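Local structure of phosphosugar isomerase (Escherichia coli O6:H1, 5UQI) at residues L120-R125 against D136-I141; N34-L39 against D166-A171; K45-G50 against K90-I95; L18-E23 against S158-V163. The protein probably interconverts arabinose-5-phosphate and its ketose isomer ribulose-5-phosphate, and binds arabinose-5-phosphate in its sugar isomerase domain. All coordinates share one frame; numbering follows the deposited sequence.

In the fold
Interactions 1 and 3 are strand pairs within one parallel sheet; interactions 2 and 4 are helix pairs packed beside it. Interaction 3 joins strands 46-50 and 93-97, interaction 1 joins 120-124 and 137-140, and the two meet where Ile121 N lies 2.7 Å from Val94 O, a probable hydrogen bond. In interaction 2 helix 32-41 meets helix 156-175, and Leu35 CD1 also lies 3.8 Å from Ile121 CD1 in the sheet. Helix 156-175 serves both helix contacts, whose centres are about 17 Å apart, and interaction 4 touches interaction 1 where Ile141 CG2 comes 3.4 Å from Val160 CG1. The bound arabinose-5-phosphate lies about 6 Å from the side chain of Arg125 in interaction 1.

Interaction 1: residues L120-R125 against D136-I141; sequences LISFTR and DLSVEI
Strands 120-124 and 137-140 run parallel, their short axes 4.8 Å apart at an angle of 17°, and Ile121, Ser122, Phe123 and Thr124 pair with Leu137, Ser138, Val139 and Glu140. Backbone bonds pass from Leu137 N to Leu120 O, Ser122 N to Leu137 O, Val139 N to Ser122 O, Thr124 N to Val139 O, and Ile141 N to Thr124 O. Before the first of these, Asp136 extends the pairing with its side chain: OD2 accepts Leu120 N at 2.9 Å through its anti lone pair in a nearly straight bond (165°). On the Ile121 and Phe123 face, Ile121 CG2 lies alongside Val139 CG2 at 4.1 Å. The Phe123 side chain runs beside that of Val139, pointing the same way, Phe123 CD1 3.9 Å from Val139 CB, while Ile141 CD1 slants in to 3.9 Å from Phe123 CG. The other face is polar. Ser122 OG, set between its backbone N and carbonyl carbon (chi1 61°), hydrogen-bonds a water at 2.8 Å. Thr124 OG1 and Ser138 OG bind the same water, which donates to Val139 O at 2.9 Å. Thr124 OG1 also bonds Ser126 N, and Ser138 OG bonds His127 ND1. This strand pair thus has an apolar side, covered in part by helix 32-41, and a polar side where one water, gripped by four protein atoms, ties both strands together beneath helix 130-134.

Interaction 2: residues N34-L39 against D166-A171; sequences NLIKVL and DAVALA
Val168 of helix 156-175 meets Leu35, Ile36 and Leu39 of helix 32-41 in an apolar helix-helix contact on one side of the parallel alpha/beta sheet of the SIS domain. The short axes cross at -55° and stay 10.8 Å apart at their closest, a wide spacing bridged by branched side chains; no hydrogen bond passes between the two segments. At the start of segment 166-171, Asp166 turns to another neighbour, its OD1 forming a salt bridge with Lys60 of helix 52-67. Two residues on, Val168 points toward helix 32-41 and divides its methyls among three partners. CG1, anti to the backbone N (chi1 173°), reaches Leu39 CD1 at 3.9 Å and Ile36 CD1 at 4.0 Å. CG2 takes the remaining partner, Leu35 CD2, at 4.0 Å. Leu35 and Leu39 each cross Val168 at about a right angle, whereas Ile36 slides past it in the opposite direction. Ala169 then faces away and packs on Thr64 and Phe65 of helix 52-67, so successive residues of helix 156-175 serve different neighbours. Leu35 and Leu39 in turn rest on Ile121 of strand 120-124, so helix 32-41 touches both that strand and Val168. At the end of the segment Ala171, one turn after Val168, offers only its methyl: CB lies 4.1 Å from Ile36 CD1, the same carbon that meets Val168 CG1.

Interaction 3: residues K45-G50 against K90-I95; sequences KVVFIG and KDDVVI
Lys45 and Asp92 open the pairing of strands 46-50 and 93-97, whose short axes come within 4.6 Å. Among the hydrogen bonds, the side-chain one comes first: Lys45 N donates to Asp92 OD1 at 2.8 Å, almost straight at 171° but arriving from above the carboxylate plane, 38° out of it. The other carboxylate oxygen, OD2, accepts Ala89 N, so the acid links the start of the strand pair to the loop before it. Four backbone bonds follow in parallel register: Val93 N to Lys45 O, Val47 N to Val93 O at 2.8 Å, Ile95 N to Val47 O, and Ile49 N to Ile95 O at 2.9 Å. CA-H...O contacts from Val46 and Phe48 to the second strand, and from Val94 to Val47 O, fill in between them.

The apolar contacts divide between the two faces. On one, Ile95 lies beside Phe48, pointing the same way; with CG1 anti to its carbonyl carbon (chi1 -63°), its CD1 sits 3.8 Å from Phe48 CE2 and 3.6 Å from Val46 CG1. Phe48 also meets Phe65 of helix 52-67 edge-to-face. On the other, Ile49 CD1 reaches obliquely to Val94 CG1 at 3.6 Å, and Val47 CG2 lies 4.1 Å from Asp92 CB.

These are inner strands of the five-stranded parallel sheet of the SIS fold. Segment 45-50 leads directly into the arabinose-5-phosphate pocket, which includes Val51, Gly52, Lys53 and Ser54, a strand-to-helix passage like that of Rossmann-like alpha/beta domains, here opening onto the sugar-phosphate pocket.

Interaction 4: residues L18-E23 against S158-V163; sequences LKAVEE and STVVLV
Val21 and Val160 share one rotamer, each with CG1 anti to the backbone N (chi1 174° in both) and CG2 beside it, and this turns their CG2 methyls to within 4.1 Å of each other as the two side chains slide past in opposite directions. Val160 CG2 also presses on Ala20 CB at 3.7 Å; so small a side chain is consistent with the close approach there, where the CA atoms of Val21 and Val160 are 5.4 Å apart. Val21 uses both its branches. CG2 further meets Thr159 CG2 at 4.1 Å, the two side chains crossing at about a right angle, while CG1 touches Val163 CG1 tip to tip at 4.2 Å. The short helix axes are 9.1 Å apart and cross at -46°. Thr159 meets Val21 through its methyl; its hydroxyl bonds Glu17 OE1, a second tie to helix 3-25, and makes a weak bond to Ser155 O. Val160 CG1, the other branch, faces Ile141, beyond the end of strand 137-140. The contact between segments 18-23 and 158-163 therefore rests on methyl packing without a hydrogen bond, with a polar link between the two helices made beside it by Thr159 and Glu17.

Interaction 1: residues L120-R125 against D136-I141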
loop_
_atom_site.group_PDB
_atom_site.type_symbol
_atom_site.label_atom_id
_atom_site.label_comp_id
_atom_site.label_asym_id
_atom_site.label_seq_id
_atom_site.Cartn_x
_atom_site.Cartn_y
_atom_site.Cartn_z
ATOM N N LEU A 120 4.070 -13.060 -1.951
ATOM C CA LEU A 120 4.389 -11.785 -1.272
ATOM C C LEU A 120 4.563 -10.696 -2.291
ATOM O O LEU A 120 5.344 -10.800 -3.213
ATOM C CB LEU A 120 5.657 -11.890 -0.401
ATOM C CG LEU A 120 5.694 -13.071 0.576
ATOM C CD1 LEU A 120 7.071 -12.983 1.279
ATOM C CD2 LEU A 120 4.487 -13.065 1.557
ATOM N N ILE A 121 3.887 -9.549 -2.065
ATOM C CA ILE A 121 4.004 -8.372 -2.897
ATOM C C ILE A 121 4.540 -7.262 -2.007
ATOM O O ILE A 121 4.098 -7.150 -0.867
ATOM C CB ILE A 121 2.575 -7.966 -3.390
ATOM C CG1 ILE A 121 2.062 -9.085 -4.327
ATOM C CG2 ILE A 121 2.595 -6.618 -4.112
ATOM C CD1 ILE A 121 0.573 -8.904 -4.600
ATOM N N SER A 122 5.465 -6.458 -2.490
ATOM C CA SER A 122 5.925 -5.307 -1.737
ATOM C C SER A 122 5.565 -4.008 -2.442
ATOM O O SER A 122 5.580 -3.931 -3.663
ATOM C CB SER A 122 7.439 -5.309 -1.440
ATOM O OG SER A 122 8.166 -5.303 -2.734
ATOM N N PHE A 123 5.196 -2.976 -1.658
ATOM C CA PHE A 123 5.119 -1.630 -2.182
ATOM C C PHE A 123 6.198 -0.832 -1.494
ATOM O O PHE A 123 6.109 -0.573 -0.254
ATOM C CB PHE A 123 3.751 -0.994 -1.754
ATOM C CG PHE A 123 2.495 -1.478 -2.492
ATOM C CD1 PHE A 123 2.457 -2.570 -3.357
ATOM C CD2 PHE A 123 1.250 -0.843 -2.195
ATOM C CE1 PHE A 123 1.289 -2.948 -3.999
ATOM C CE2 PHE A 123 0.069 -1.264 -2.808
ATOM C CZ PHE A 123 0.079 -2.286 -3.728
ATOM N N THR A 124 7.252 -0.393 -2.219
ATOM C CA THR A 124 8.392 0.340 -1.648
ATOM C C THR A 124 8.863 1.351 -2.675
ATOM O O THR A 124 8.436 1.255 -3.832
ATOM C CB THR A 124 9.598 -0.570 -1.253
ATOM O OG1 THR A 124 10.354 -0.938 -2.435
ATOM C CG2 THR A 124 9.137 -1.882 -0.523
ATOM N N ARG A 125 9.787 2.194 -2.262
ATOM C CA ARG A 125 10.299 3.194 -3.171
ATOM C C ARG A 125 11.373 2.623 -4.087
ATOM O O ARG A 125 11.864 3.382 -4.946
ATOM C CB ARG A 125 10.809 4.385 -2.369
ATOM C CG ARG A 125 12.154 4.237 -1.751
ATOM C CD ARG A 125 12.487 5.472 -0.899
ATOM N NE ARG A 125 13.646 5.137 -0.115
ATOM C CZ ARG A 125 13.929 5.610 1.101
ATOM N NH1 ARG A 125 13.087 6.444 1.711
ATOM N NH2 ARG A 125 15.047 5.213 1.724
ATOM N N ASP A 136 7.919 -11.841 -3.925
ATOM C CA ASP A 136 7.682 -12.413 -5.247
ATOM C C ASP A 136 7.407 -11.369 -6.315
ATOM O O ASP A 136 7.770 -11.555 -7.490
ATOM C CB ASP A 136 6.548 -13.394 -5.209
ATOM C CG ASP A 136 6.814 -14.497 -4.233
ATOM O OD1 ASP A 136 7.656 -15.402 -4.573
ATOM O OD2 ASP A 136 6.318 -14.541 -3.117
ATOM N N LEU A 137 6.680 -10.301 -5.952
ATOM C CA LEU A 137 6.416 -9.196 -6.851
ATOM C C LEU A 137 6.752 -7.922 -6.093
ATOM O O LEU A 137 6.098 -7.573 -5.075
ATOM C CB LEU A 137 4.967 -9.217 -7.370
ATOM C CG LEU A 137 4.643 -8.011 -8.261
ATOM C CD1 LEU A 137 5.424 -8.031 -9.577
ATOM C CD2 LEU A 137 3.159 -8.016 -8.530
ATOM N N SER A 138 7.763 -7.225 -6.591
ATOM C CA SER A 138 8.091 -5.861 -6.134
ATOM C C SER A 138 7.415 -4.827 -7.001
ATOM O O SER A 138 7.626 -4.775 -8.265
ATOM C CB SER A 138 9.632 -5.629 -6.145
ATOM O OG SER A 138 9.923 -4.238 -6.000
ATOM N N VAL A 139 6.625 -3.957 -6.339
ATOM C CA VAL A 139 6.013 -2.855 -7.014
ATOM C C VAL A 139 6.747 -1.619 -6.536
ATOM O O VAL A 139 6.780 -1.303 -5.308
ATOM C CB VAL A 139 4.522 -2.757 -6.633
ATOM C CG1 VAL A 139 3.904 -1.540 -7.280
ATOM C CG2 VAL A 139 3.785 -4.010 -7.027
ATOM N N GLU A 140 7.334 -0.862 -7.454
ATOM C CA GLU A 140 8.161 0.281 -7.085
ATOM C C GLU A 140 7.267 1.518 -7.220
ATOM O O GLU A 140 6.623 1.751 -8.270
ATOM C CB GLU A 140 9.434 0.357 -7.956
ATOM C CG GLU A 140 10.379 1.485 -7.600
ATOM C CD GLU A 140 11.655 1.426 -8.457
ATOM O OE1 GLU A 140 11.547 1.949 -9.577
ATOM O OE2 GLU A 140 12.712 0.836 -8.085
ATOM N N ILE A 141 7.120 2.247 -6.117
ATOM C CA ILE A 141 6.313 3.469 -6.102
ATOM C C ILE A 141 7.307 4.567 -5.738
ATOM O O ILE A 141 7.532 4.829 -4.555
ATOM C CB ILE A 141 5.189 3.385 -5.060
ATOM C CG1 ILE A 141 4.311 2.138 -5.360
ATOM C CG2 ILE A 141 4.395 4.717 -5.084
ATOM C CD1 ILE A 141 3.174 1.877 -4.396
HETATM O O HOH W 1 8.819 -2.846 -3.946
#

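Interaction 2: residues N34-L39 against D166-A171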
loop_
_atom_site.group_PDB
_atom_site.type_symbol
_atom_site.label_atom_id
_atom_site.label_comp_id
_atom_site.label_asym_id
_atom_site.label_seq_id
_atom_site.Cartn_x
_atom_site.Cartn_y
_atom_site.Cartn_z
ATOM N N ASN A 34 0.941 -6.933 -13.979
ATOM C CA ASN A 34 1.206 -8.166 -13.241
ATOM C C ASN A 34 0.579 -8.085 -11.834
ATOM O O ASN A 34 0.021 -9.083 -11.371
ATOM C CB ASN A 34 2.691 -8.404 -13.081
ATOM C CG ASN A 34 3.286 -8.985 -14.322
ATOM O OD1 ASN A 34 2.574 -9.555 -15.168
ATOM N ND2 ASN A 34 4.567 -8.841 -14.452
ATOM N N LEU A 35 0.595 -6.890 -11.237
ATOM C CA LEU A 35 -0.027 -6.731 -9.890
ATOM C C LEU A 35 -1.521 -7.082 -9.952
ATOM O O LEU A 35 -2.052 -7.867 -9.122
ATOM C CB LEU A 35 0.249 -5.318 -9.366
ATOM C CG LEU A 35 -0.499 -4.973 -8.047
ATOM C CD1 LEU A 35 0.015 -5.885 -6.908
ATOM C CD2 LEU A 35 -0.261 -3.524 -7.713
ATOM N N ILE A 36 -2.201 -6.524 -10.961
ATOM C CA ILE A 36 -3.625 -6.790 -11.125
ATOM C C ILE A 36 -3.895 -8.286 -11.313
ATOM O O ILE A 36 -4.798 -8.845 -10.704
ATOM C CB ILE A 36 -4.250 -5.944 -12.282
ATOM C CG1 ILE A 36 -4.334 -4.465 -11.902
ATOM C CG2 ILE A 36 -5.632 -6.495 -12.677
ATOM C CD1 ILE A 36 -5.334 -4.138 -10.822
ATOM N N LYS A 37 -3.147 -8.935 -12.201
ATOM C CA LYS A 37 -3.308 -10.364 -12.431
ATOM C C LYS A 37 -3.102 -11.234 -11.219
ATOM O O LYS A 37 -3.883 -12.128 -10.989
ATOM C CB LYS A 37 -2.383 -10.792 -13.571
ATOM C CG LYS A 37 -2.746 -10.081 -14.864
ATOM C CD LYS A 37 -1.786 -10.451 -15.987
ATOM C CE LYS A 37 -2.043 -9.581 -17.199
ATOM N NZ LYS A 37 -1.008 -9.882 -18.225
ATOM N N VAL A 38 -2.068 -10.951 -10.423
ATOM C CA VAL A 38 -1.804 -11.707 -9.175
ATOM C C VAL A 38 -2.979 -11.512 -8.237
ATOM O O VAL A 38 -3.488 -12.476 -7.681
ATOM C CB VAL A 38 -0.531 -11.272 -8.444
ATOM C CG1 VAL A 38 -0.430 -11.919 -7.060
ATOM C CG2 VAL A 38 0.730 -11.596 -9.262
ATOM N N LEU A 39 -3.405 -10.250 -8.064
ATOM C CA LEU A 39 -4.573 -10.006 -7.191
ATOM C C LEU A 39 -5.869 -10.672 -7.648
ATOM O O LEU A 39 -6.641 -11.186 -6.835
ATOM C CB LEU A 39 -4.759 -8.523 -6.845
ATOM C CG LEU A 39 -3.521 -7.950 -6.124
ATOM C CD1 LEU A 39 -3.651 -6.413 -6.053
ATOM C CD2 LEU A 39 -3.335 -8.487 -4.672
ATOM N N ASP A 166 -5.634 2.911 -3.914
ATOM C CA ASP A 166 -7.041 3.182 -4.217
ATOM C C ASP A 166 -7.322 2.843 -5.705
ATOM O O ASP A 166 -8.363 2.203 -6.002
ATOM C CB ASP A 166 -7.419 4.634 -4.056
ATOM C CG ASP A 166 -7.709 5.078 -2.625
ATOM O OD1 ASP A 166 -7.756 4.252 -1.719
ATOM O OD2 ASP A 166 -7.928 6.358 -2.498
ATOM N N ALA A 167 -6.387 3.249 -6.577
ATOM C CA ALA A 167 -6.599 3.017 -8.022
ATOM C C ALA A 167 -6.570 1.523 -8.331
ATOM O O ALA A 167 -7.371 1.052 -9.126
ATOM C CB ALA A 167 -5.527 3.737 -8.832
ATOM N N VAL A 168 -5.644 0.766 -7.705
ATOM C CA VAL A 168 -5.631 -0.678 -7.836
ATOM C C VAL A 168 -6.944 -1.294 -7.384
ATOM O O VAL A 168 -7.550 -2.129 -8.063
ATOM C CB VAL A 168 -4.411 -1.278 -7.125
ATOM C CG1 VAL A 168 -4.526 -2.796 -7.135
ATOM C CG2 VAL A 168 -3.126 -0.747 -7.800
ATOM N N ALA A 169 -7.426 -0.891 -6.193
ATOM C CA ALA A 169 -8.676 -1.395 -5.683
ATOM C C ALA A 169 -9.823 -1.120 -6.681
ATOM O O ALA A 169 -10.630 -2.014 -6.914
ATOM C CB ALA A 169 -9.000 -0.680 -4.315
ATOM N N LEU A 170 -9.882 0.118 -7.174
ATOM C CA LEU A 170 -10.994 0.481 -8.088
ATOM C C LEU A 170 -10.889 -0.245 -9.423
ATOM O O LEU A 170 -11.946 -0.626 -9.966
ATOM C CB LEU A 170 -11.093 1.991 -8.273
ATOM C CG LEU A 170 -11.531 2.713 -6.972
ATOM C CD1 LEU A 170 -11.395 4.239 -7.116
ATOM C CD2 LEU A 170 -12.904 2.313 -6.461
ATOM N N ALA A 171 -9.662 -0.495 -9.909
ATOM C CA ALA A 171 -9.518 -1.248 -11.175
ATOM C C ALA A 171 -9.946 -2.693 -10.958
ATOM O O ALA A 171 -10.701 -3.226 -11.736
ATOM C CB ALA A 171 -8.081 -1.193 -11.626
#

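Interaction 3: residues K45-G50 against K90-I95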
loop_
_atom_site.group_PDB
_atom_site.type_symbol
_atom_site.label_atom_id
_atom_site.label_comp_id
_atom_site.label_asym_id
_atom_site.label_seq_id
_atom_site.Cartn_x
_atom_site.Cartn_y
_atom_site.Cartn_z
ATOM N N LYS A 45 -7.815 -14.084 1.077
ATOM C CA LYS A 45 -7.882 -12.660 1.314
ATOM C C LYS A 45 -6.563 -11.982 0.956
ATOM O O LYS A 45 -5.516 -12.628 0.950
ATOM C CB LYS A 45 -8.156 -12.449 2.802
ATOM C CG LYS A 45 -9.523 -13.098 3.150
ATOM C CD LYS A 45 -10.194 -12.494 4.366
ATOM C CE LYS A 45 -11.191 -13.469 4.939
ATOM N NZ LYS A 45 -12.443 -13.458 4.155
ATOM N N VAL A 46 -6.630 -10.689 0.624
ATOM C CA VAL A 46 -5.443 -9.862 0.453
ATOM C C VAL A 46 -5.081 -9.278 1.818
ATOM O O VAL A 46 -5.861 -8.538 2.384
ATOM C CB VAL A 46 -5.643 -8.749 -0.615
ATOM C CG1 VAL A 46 -4.425 -7.852 -0.738
ATOM C CG2 VAL A 46 -6.053 -9.381 -1.968
ATOM N N VAL A 47 -3.913 -9.661 2.329
ATOM C CA VAL A 47 -3.552 -9.239 3.712
ATOM C C VAL A 47 -2.521 -8.167 3.578
ATOM O O VAL A 47 -1.444 -8.374 3.001
ATOM C CB VAL A 47 -2.996 -10.406 4.510
ATOM C CG1 VAL A 47 -2.578 -9.930 5.905
ATOM C CG2 VAL A 47 -4.010 -11.532 4.585
ATOM N N PHE A 48 -2.847 -6.967 4.096
ATOM C CA PHE A 48 -1.897 -5.851 4.042
ATOM C C PHE A 48 -1.134 -5.790 5.357
ATOM O O PHE A 48 -1.747 -5.912 6.435
ATOM C CB PHE A 48 -2.646 -4.500 3.879
ATOM C CG PHE A 48 -3.129 -4.226 2.498
ATOM C CD1 PHE A 48 -4.375 -4.700 2.082
ATOM C CD2 PHE A 48 -2.338 -3.413 1.639
ATOM C CE1 PHE A 48 -4.830 -4.429 0.757
ATOM C CE2 PHE A 48 -2.800 -3.131 0.328
ATOM C CZ PHE A 48 -4.056 -3.588 -0.073
ATOM N N ILE A 49 0.186 -5.563 5.257
ATOM C CA ILE A 49 1.008 -5.492 6.472
ATOM C C ILE A 49 1.846 -4.227 6.372
ATOM O O ILE A 49 2.473 -3.912 5.329
ATOM C CB ILE A 49 1.990 -6.733 6.551
ATOM C CG1 ILE A 49 1.165 -8.009 6.641
ATOM C CG2 ILE A 49 2.923 -6.551 7.758
ATOM C CD1 ILE A 49 2.040 -9.289 6.795
ATOM N N GLY A 50 1.912 -3.473 7.492
ATOM C CA GLY A 50 2.720 -2.231 7.560
ATOM C C GLY A 50 2.842 -1.837 9.016
ATOM O O GLY A 50 2.199 -2.433 9.890
ATOM N N LYS A 90 -3.113 -20.410 3.779
ATOM C CA LYS A 90 -2.431 -20.768 2.519
ATOM C C LYS A 90 -2.765 -19.976 1.240
ATOM O O LYS A 90 -1.840 -19.635 0.478
ATOM C CB LYS A 90 -2.563 -22.283 2.250
ATOM C CG LYS A 90 -3.978 -22.811 2.136
ATOM C CD LYS A 90 -4.031 -24.196 1.476
ATOM C CE LYS A 90 -3.954 -25.308 2.506
ATOM N NZ LYS A 90 -4.272 -26.632 1.899
ATOM N N ASP A 91 -4.050 -19.709 1.022
ATOM C CA ASP A 91 -4.539 -19.028 -0.199
ATOM C C ASP A 91 -4.418 -17.489 -0.147
ATOM O O ASP A 91 -4.703 -16.813 -1.151
ATOM C CB ASP A 91 -6.019 -19.338 -0.440
ATOM C CG ASP A 91 -6.280 -20.829 -0.760
ATOM O OD1 ASP A 91 -5.469 -21.433 -1.477
ATOM O OD2 ASP A 91 -7.301 -21.355 -0.282
ATOM N N ASP A 92 -4.024 -16.938 1.016
ATOM C CA ASP A 92 -3.979 -15.473 1.111
ATOM C C ASP A 92 -2.774 -14.921 0.409
ATOM O O ASP A 92 -1.748 -15.604 0.294
ATOM C CB ASP A 92 -3.907 -15.053 2.579
ATOM C CG ASP A 92 -5.175 -15.441 3.390
ATOM O OD1 ASP A 92 -6.269 -15.706 2.817
ATOM O OD2 ASP A 92 -5.055 -15.603 4.635
ATOM N N VAL A 93 -2.918 -13.716 -0.133
ATOM C CA VAL A 93 -1.806 -13.017 -0.790
ATOM C C VAL A 93 -1.457 -11.874 0.116
ATOM O O VAL A 93 -2.395 -11.220 0.585
ATOM C CB VAL A 93 -2.201 -12.519 -2.199
ATOM C CG1 VAL A 93 -1.172 -11.549 -2.805
ATOM C CG2 VAL A 93 -2.505 -13.764 -3.061
ATOM N N VAL A 94 -0.172 -11.593 0.307
ATOM C CA VAL A 94 0.299 -10.596 1.307
ATOM C C VAL A 94 0.890 -9.417 0.565
ATOM O O VAL A 94 1.771 -9.592 -0.324
ATOM C CB VAL A 94 1.314 -11.240 2.297
ATOM C CG1 VAL A 94 1.793 -10.211 3.301
ATOM C CG2 VAL A 94 0.716 -12.424 3.018
ATOM N N ILE A 95 0.446 -8.190 0.915
ATOM C CA ILE A 95 1.077 -6.997 0.399
ATOM C C ILE A 95 1.763 -6.335 1.570
ATOM O O ILE A 95 1.099 -5.946 2.544
ATOM C CB ILE A 95 0.057 -6.001 -0.222
ATOM C CG1 ILE A 95 -0.645 -6.654 -1.443
ATOM C CG2 ILE A 95 0.712 -4.706 -0.580
ATOM C CD1 ILE A 95 -1.743 -5.791 -2.103
#

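Interaction 4: residues L18-E23 against S158-V163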
loop_
_atom_site.group_PDB
_atom_site.type_symbol
_atom_site.label_atom_id
_atom_site.label_comp_id
_atom_site.label_asym_id
_atom_site.label_seq_id
_atom_site.Cartn_x
_atom_site.Cartn_y
_atom_site.Cartn_z
ATOM N N LEU A 18 0.880 17.043 -4.293
ATOM C CA LEU A 18 0.328 16.975 -5.626
ATOM C C LEU A 18 1.438 16.584 -6.621
ATOM O O LEU A 18 1.202 15.720 -7.458
ATOM C CB LEU A 18 -0.275 18.344 -5.982
ATOM C CG LEU A 18 -0.966 18.491 -7.368
ATOM C CD1 LEU A 18 -2.364 17.902 -7.344
ATOM C CD2 LEU A 18 -1.057 19.956 -7.784
ATOM N N LYS A 19 2.608 17.205 -6.503
ATOM C CA LYS A 19 3.718 16.894 -7.431
ATOM C C LYS A 19 4.145 15.433 -7.334
ATOM O O LYS A 19 4.426 14.790 -8.345
ATOM C CB LYS A 19 4.912 17.800 -7.189
ATOM C CG LYS A 19 4.679 19.213 -7.715
ATOM C CD LYS A 19 5.956 20.037 -7.486
ATOM C CE LYS A 19 7.086 19.646 -8.455
ATOM N NZ LYS A 19 8.452 19.821 -7.867
ATOM N N ALA A 20 4.195 14.937 -6.107
ATOM C CA ALA A 20 4.613 13.526 -5.889
ATOM C C ALA A 20 3.635 12.570 -6.577
ATOM O O ALA A 20 4.038 11.563 -7.152
ATOM C CB ALA A 20 4.711 13.286 -4.382
ATOM N N VAL A 21 2.350 12.871 -6.498
ATOM C CA VAL A 21 1.332 12.046 -7.177
ATOM C C VAL A 21 1.525 12.108 -8.703
ATOM O O VAL A 21 1.561 11.078 -9.373
ATOM C CB VAL A 21 -0.082 12.448 -6.761
ATOM C CG1 VAL A 21 -1.152 11.706 -7.568
ATOM C CG2 VAL A 21 -0.238 12.177 -5.254
ATOM N N GLU A 22 1.759 13.317 -9.201
ATOM C CA GLU A 22 1.960 13.518 -10.632
ATOM C C GLU A 22 3.139 12.712 -11.134
ATOM O O GLU A 22 3.025 12.161 -12.233
ATOM C CB GLU A 22 2.250 15.009 -10.934
ATOM C CG GLU A 22 1.072 15.946 -10.913
ATOM C CD GLU A 22 1.433 17.382 -11.384
ATOM O OE1 GLU A 22 2.621 17.732 -11.443
ATOM O OE2 GLU A 22 0.507 18.185 -11.668
ATOM N N GLU A 23 4.232 12.655 -10.365
ATOM C CA GLU A 23 5.488 11.962 -10.705
ATOM C C GLU A 23 5.124 10.515 -10.954
ATOM O O GLU A 23 5.588 9.899 -11.907
ATOM C CB GLU A 23 6.522 12.012 -9.584
ATOM C CG GLU A 23 6.967 13.403 -9.146
ATOM C CD GLU A 23 7.939 14.077 -10.093
ATOM O OE1 GLU A 23 8.584 13.373 -10.911
ATOM O OE2 GLU A 23 8.065 15.323 -9.993
ATOM N N SER A 158 3.170 8.637 1.927
ATOM C CA SER A 158 1.930 8.010 2.394
ATOM C C SER A 158 0.785 8.377 1.464
ATOM O O SER A 158 -0.079 7.526 1.176
ATOM C CB SER A 158 1.677 8.427 3.881
ATOM O OG SER A 158 1.905 9.861 4.008
ATOM N N THR A 159 0.759 9.607 0.976
ATOM C CA THR A 159 -0.303 9.993 0.068
ATOM C C THR A 159 -0.145 9.293 -1.266
ATOM O O THR A 159 -1.135 8.852 -1.783
ATOM C CB THR A 159 -0.357 11.531 -0.154
ATOM O OG1 THR A 159 -0.774 12.099 1.111
ATOM C CG2 THR A 159 -1.340 11.956 -1.288
ATOM N N VAL A 160 1.090 9.168 -1.805
ATOM C CA VAL A 160 1.219 8.503 -3.092
ATOM C C VAL A 160 0.765 7.032 -3.029
ATOM O O VAL A 160 0.097 6.507 -3.954
ATOM C CB VAL A 160 2.689 8.569 -3.566
ATOM C CG1 VAL A 160 2.838 7.767 -4.817
ATOM C CG2 VAL A 160 3.028 10.028 -3.884
ATOM N N VAL A 161 1.191 6.317 -1.977
ATOM C CA VAL A 161 0.808 4.928 -1.808
ATOM C C VAL A 161 -0.736 4.810 -1.669
ATOM O O VAL A 161 -1.336 3.876 -2.230
ATOM C CB VAL A 161 1.511 4.291 -0.592
ATOM C CG1 VAL A 161 1.050 2.850 -0.477
ATOM C CG2 VAL A 161 2.979 4.276 -0.903
ATOM N N LEU A 162 -1.352 5.776 -0.982
ATOM C CA LEU A 162 -2.824 5.716 -0.874
ATOM C C LEU A 162 -3.479 5.871 -2.240
ATOM O O LEU A 162 -4.385 5.120 -2.576
ATOM C CB LEU A 162 -3.326 6.850 0.059
ATOM C CG LEU A 162 -4.856 6.998 0.174
ATOM C CD1 LEU A 162 -5.496 5.742 0.753
ATOM C CD2 LEU A 162 -5.122 8.188 1.084
ATOM N N VAL A 163 -2.992 6.831 -3.031
ATOM C CA VAL A 163 -3.603 7.035 -4.354
ATOM C C VAL A 163 -3.396 5.825 -5.266
ATOM O O VAL A 163 -4.345 5.348 -5.908
ATOM C CB VAL A 163 -3.023 8.315 -4.995
ATOM C CG1 VAL A 163 -3.527 8.495 -6.418
ATOM C CG2 VAL A 163 -3.464 9.527 -4.172
#